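Local coordinates for protein cyclohexadienyl dehydratase (Synthetic construct, PDB 5JOS) that probably catalyses the dehydration of prephenate and arogenate in phenylalanine biosynthesis, as a reconstructed ancestral enzyme built on a periplasmic solute-binding protein fold, at residues 52-60 / 220-231. Numbering follows the deposited sequence.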
loop_
_atom_site.group_PDB
_atom_site.type_symbol
_atom_site.label_atom_id
_atom_site.label_comp_id
_atom_site.label_asym_id
_atom_site.label_seq_id
_atom_site.Cartn_x
_atom_site.Cartn_y
_atom_site.Cartn_z
ATOM N N VAL A 52 5.146 10.599 -4.119
ATOM C CA VAL A 52 5.330 9.869 -5.411
ATOM C C VAL A 52 4.772 10.714 -6.576
ATOM O O VAL A 52 5.372 10.826 -7.605
ATOM C CB VAL A 52 4.542 8.542 -5.382
ATOM C CG1 VAL A 52 4.577 7.810 -6.688
ATOM C CG2 VAL A 52 5.057 7.603 -4.319
ATOM N N ALA A 53 3.610 11.318 -6.381
ATOM C CA ALA A 53 3.021 12.153 -7.393
ATOM C C ALA A 53 3.982 13.219 -7.865
ATOM O O ALA A 53 4.081 13.470 -9.040
ATOM C CB ALA A 53 1.772 12.813 -6.876
ATOM N N LYS A 54 4.689 13.862 -6.936
ATOM C CA LYS A 54 5.604 14.892 -7.300
ATOM C C LYS A 54 6.734 14.358 -8.069
ATOM O O LYS A 54 7.239 14.971 -8.959
ATOM C CB LYS A 54 6.179 15.574 -6.066
ATOM C CG LYS A 54 5.071 16.353 -5.442
ATOM C CD LYS A 54 5.524 16.964 -4.134
ATOM C CE LYS A 54 4.377 17.850 -3.683
ATOM N NZ LYS A 54 4.670 18.287 -2.294
ATOM N N SER A 55 7.180 13.202 -7.702
ATOM C CA SER A 55 8.277 12.616 -8.451
ATOM C C SER A 55 7.816 12.131 -9.880
ATOM O O SER A 55 8.536 12.296 -10.859
ATOM C CB SER A 55 8.858 11.554 -7.512
ATOM O OG SER A 55 9.668 10.739 -8.261
ATOM N N LEU A 56 6.575 11.670 -10.043
ATOM C CA LEU A 56 6.103 11.384 -11.390
ATOM C C LEU A 56 6.053 12.648 -12.260
ATOM O O LEU A 56 6.546 12.655 -13.370
ATOM C CB LEU A 56 4.741 10.721 -11.370
ATOM C CG LEU A 56 4.086 10.358 -12.709
ATOM C CD1 LEU A 56 5.032 9.512 -13.548
ATOM C CD2 LEU A 56 2.780 9.565 -12.479
ATOM N N ALA A 57 5.484 13.736 -11.749
ATOM C CA ALA A 57 5.436 15.007 -12.494
ATOM C C ALA A 57 6.816 15.452 -12.926
ATOM O O ALA A 57 7.015 15.878 -14.062
ATOM C CB ALA A 57 4.758 16.122 -11.689
ATOM N N LYS A 58 7.767 15.292 -12.030
ATOM C CA LYS A 58 9.089 15.758 -12.288
ATOM C C LYS A 58 9.691 14.849 -13.357
ATOM O O LYS A 58 10.354 15.294 -14.243
ATOM C CB LYS A 58 9.861 15.715 -10.971
ATOM C CG LYS A 58 11.333 16.083 -11.038
ATOM C CD LYS A 58 11.968 15.969 -9.639
ATOM C CE LYS A 58 13.295 16.751 -9.509
ATOM N NZ LYS A 58 14.509 15.931 -9.827
ATOM N N SER A 59 9.448 13.560 -13.292
ATOM C CA SER A 59 9.963 12.702 -14.343
ATOM C C SER A 59 9.442 13.154 -15.752
ATOM O O SER A 59 10.105 13.140 -16.693
ATOM C CB SER A 59 9.424 11.318 -14.101
ATOM O OG SER A 59 9.865 10.457 -15.112
ATOM N N LEU A 60 8.190 13.563 -15.798
ATOM C CA LEU A 60 7.596 14.020 -16.975
ATOM C C LEU A 60 8.049 15.388 -17.406
ATOM O O LEU A 60 7.762 15.794 -18.532
ATOM C CB LEU A 60 6.082 14.002 -16.808
ATOM C CG LEU A 60 5.485 12.589 -16.758
ATOM C CD1 LEU A 60 4.075 12.679 -16.208
ATOM C CD2 LEU A 60 5.419 11.923 -18.115
ATOM N N PHE A 220 0.434 6.264 -21.644
ATOM C CA PHE A 220 0.667 6.771 -20.311
ATOM C C PHE A 220 0.879 5.608 -19.336
ATOM O O PHE A 220 1.779 5.607 -18.498
ATOM C CB PHE A 220 -0.495 7.630 -19.879
ATOM C CG PHE A 220 -0.286 8.397 -18.568
ATOM C CD1 PHE A 220 0.932 8.800 -18.159
ATOM C CD2 PHE A 220 -1.355 8.689 -17.777
ATOM C CE1 PHE A 220 1.107 9.517 -16.992
ATOM C CE2 PHE A 220 -1.212 9.385 -16.605
ATOM C CZ PHE A 220 0.029 9.823 -16.214
ATOM N N LEU A 221 0.074 4.583 -19.455
ATOM C CA LEU A 221 0.174 3.495 -18.515
ATOM C C LEU A 221 1.585 2.844 -18.637
ATOM O O LEU A 221 2.208 2.501 -17.649
ATOM C CB LEU A 221 -0.884 2.457 -18.780
ATOM C CG LEU A 221 -0.633 1.183 -17.990
ATOM C CD1 LEU A 221 -1.163 1.433 -16.610
ATOM C CD2 LEU A 221 -1.269 -0.075 -18.538
ATOM N N ASN A 222 2.042 2.610 -19.853
ATOM C CA ASN A 222 3.408 2.062 -20.047
ATOM C C ASN A 222 4.502 2.974 -19.474
ATOM O O ASN A 222 5.497 2.472 -18.960
ATOM C CB ASN A 222 3.693 1.884 -21.509
ATOM C CG ASN A 222 2.949 0.691 -22.090
ATOM O OD1 ASN A 222 2.341 -0.086 -21.410
ATOM N ND2 ASN A 222 2.989 0.589 -23.340
ATOM N N TYR A 223 4.344 4.286 -19.674
ATOM C CA TYR A 223 5.269 5.216 -19.061
ATOM C C TYR A 223 5.278 4.997 -17.570
ATOM O O TYR A 223 6.297 4.889 -16.962
ATOM C CB TYR A 223 4.855 6.676 -19.299
ATOM C CG TYR A 223 5.908 7.716 -18.879
ATOM C CD1 TYR A 223 6.079 8.077 -17.543
ATOM C CD2 TYR A 223 6.711 8.376 -19.832
ATOM C CE1 TYR A 223 7.067 9.003 -17.174
ATOM C CE2 TYR A 223 7.685 9.303 -19.447
ATOM C CZ TYR A 223 7.847 9.616 -18.111
ATOM O OH TYR A 223 8.783 10.555 -17.693
ATOM N N VAL A 224 4.112 5.014 -16.961
ATOM C CA VAL A 224 4.038 4.845 -15.498
ATOM C C VAL A 224 4.667 3.620 -14.986
ATOM O O VAL A 224 5.368 3.668 -13.940
ATOM C CB VAL A 224 2.605 4.945 -14.956
ATOM C CG1 VAL A 224 2.547 4.660 -13.461
ATOM C CG2 VAL A 224 2.076 6.304 -15.200
ATOM N N ASN A 225 4.429 2.508 -15.677
ATOM C CA ASN A 225 5.045 1.251 -15.330
ATOM C C ASN A 225 6.545 1.230 -15.477
ATOM O O ASN A 225 7.261 0.659 -14.630
ATOM C CB ASN A 225 4.424 0.092 -16.144
ATOM C CG ASN A 225 3.002 -0.299 -15.595
ATOM O OD1 ASN A 225 2.662 0.023 -14.480
ATOM N ND2 ASN A 225 2.211 -0.970 -16.388
ATOM N N GLN A 226 7.059 1.758 -16.577
ATOM C CA GLN A 226 8.518 1.937 -16.664
ATOM C C GLN A 226 9.022 2.865 -15.565
ATOM O O GLN A 226 10.057 2.669 -14.966
ATOM C CB GLN A 226 8.849 2.596 -17.954
ATOM C CG GLN A 226 8.655 1.660 -19.110
ATOM C CD GLN A 226 8.388 2.426 -20.357
ATOM O OE1 GLN A 226 8.267 3.663 -20.380
ATOM N NE2 GLN A 226 8.335 1.708 -21.426
ATOM N N TRP A 227 8.298 3.886 -15.287
ATOM C CA TRP A 227 8.782 4.757 -14.232
ATOM C C TRP A 227 8.767 4.129 -12.821
ATOM O O TRP A 227 9.723 4.322 -12.018
ATOM C CB TRP A 227 7.964 5.951 -14.209
ATOM C CG TRP A 227 8.312 6.810 -13.182
ATOM C CD1 TRP A 227 9.449 7.576 -13.098
ATOM C CD2 TRP A 227 7.567 7.063 -11.997
ATOM N NE1 TRP A 227 9.419 8.298 -11.944
ATOM C CE2 TRP A 227 8.298 7.976 -11.238
ATOM C CE3 TRP A 227 6.384 6.583 -11.504
ATOM C CZ2 TRP A 227 7.853 8.461 -10.094
ATOM C CZ3 TRP A 227 5.942 7.072 -10.279
ATOM C CH2 TRP A 227 6.669 7.955 -9.593
ATOM N N LEU A 228 7.761 3.298 -12.561
ATOM C CA LEU A 228 7.693 2.600 -11.250
ATOM C C LEU A 228 8.805 1.661 -11.077
ATOM O O LEU A 228 9.407 1.571 -10.043
ATOM C CB LEU A 228 6.469 1.730 -11.144
ATOM C CG LEU A 228 5.253 2.430 -10.796
ATOM C CD1 LEU A 228 4.121 1.414 -10.718
ATOM C CD2 LEU A 228 5.493 2.988 -9.410
ATOM N N ASP A 229 9.100 0.938 -12.131
ATOM C CA ASP A 229 10.174 0.023 -12.057
ATOM C C ASP A 229 11.496 0.784 -11.851
ATOM O O ASP A 229 12.387 0.309 -11.139
ATOM C CB ASP A 229 10.221 -0.851 -13.271
ATOM C CG ASP A 229 11.514 -1.609 -13.360
ATOM O OD1 ASP A 229 12.455 -1.121 -13.961
ATOM O OD2 ASP A 229 11.653 -2.667 -12.754
ATOM N N GLN A 230 11.641 1.960 -12.446
ATOM C CA GLN A 230 12.857 2.708 -12.234
ATOM C C GLN A 230 12.982 3.165 -10.783
ATOM O O GLN A 230 14.006 3.110 -10.165
ATOM C CB GLN A 230 12.835 3.933 -13.130
ATOM C CG GLN A 230 13.848 4.987 -12.796
ATOM C CD GLN A 230 13.895 6.075 -13.863
ATOM O OE1 GLN A 230 14.583 5.940 -14.892
ATOM N NE2 GLN A 230 13.187 7.168 -13.605
ATOM N N MET A 231 11.877 3.617 -10.274
ATOM C CA MET A 231 11.714 3.977 -8.907
ATOM C C MET A 231 12.038 2.840 -7.910
ATOM O O MET A 231 12.714 3.033 -6.872
ATOM C CB MET A 231 10.296 4.349 -8.823
ATOM C CG MET A 231 9.948 5.328 -7.833
ATOM S SD MET A 231 10.303 7.078 -8.134
ATOM C CE MET A 231 8.983 7.535 -7.039
HETATM O O HOH W 1 12.282 9.640 -15.087
#
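The indole of Trp-227 has Leu-56 over one face: Leu-56 CD1 sits 4.0 Å from the centroid of the six-membered ring, 19° off its normal, in a CH-pi contact. At the indole edge, close to its plane, come Ser-55 OG and Val-52 CG1, the latter 3.6 Å from Trp-227 CH2. Leu-60 CD2 makes a CH-pi contact over one face of the Tyr-223 phenol, set toward the rim and 3.3 Å from Tyr-223 CZ. At the edge of that ring, Ser-59 OG and Tyr-223 OH share a hydrogen bond of 2.8 Å. On Phe-220, Val-224 CG2 of the same helix covers one face, and Leu-60 CD1 comes near obliquely. A water lies 2.6 Å from Ser-59 OG and accepts from Gln-230 NE2; the Ser-59 hydroxyl thus bonds directly to Tyr-223 and, through the water, to Gln-230. With CG anti to the backbone N (chi1 177°), Trp-227 seats as a knob in the hole formed by Val-52, Ser-55, Leu-56 and Ser-59. An alanine in place of this tryptophan is likely to leave that hole unfilled and Leu-56 CD1 without the indole face beneath it.

The helix segments cross steeply, at 113°, with axes 11.4 Å apart. Helix 15-22 touches Leu-60 and Phe-220, strand 205-213 packs on Val-52, Phe-220 and Val-224, and Tyr-237 of helix 236-245 meets Val-52 and Met-231. As in this family the chain crosses to a second lobe and returns, helix 218-233 probably packs on helix 48-60 within the first lobe, 160 residues on.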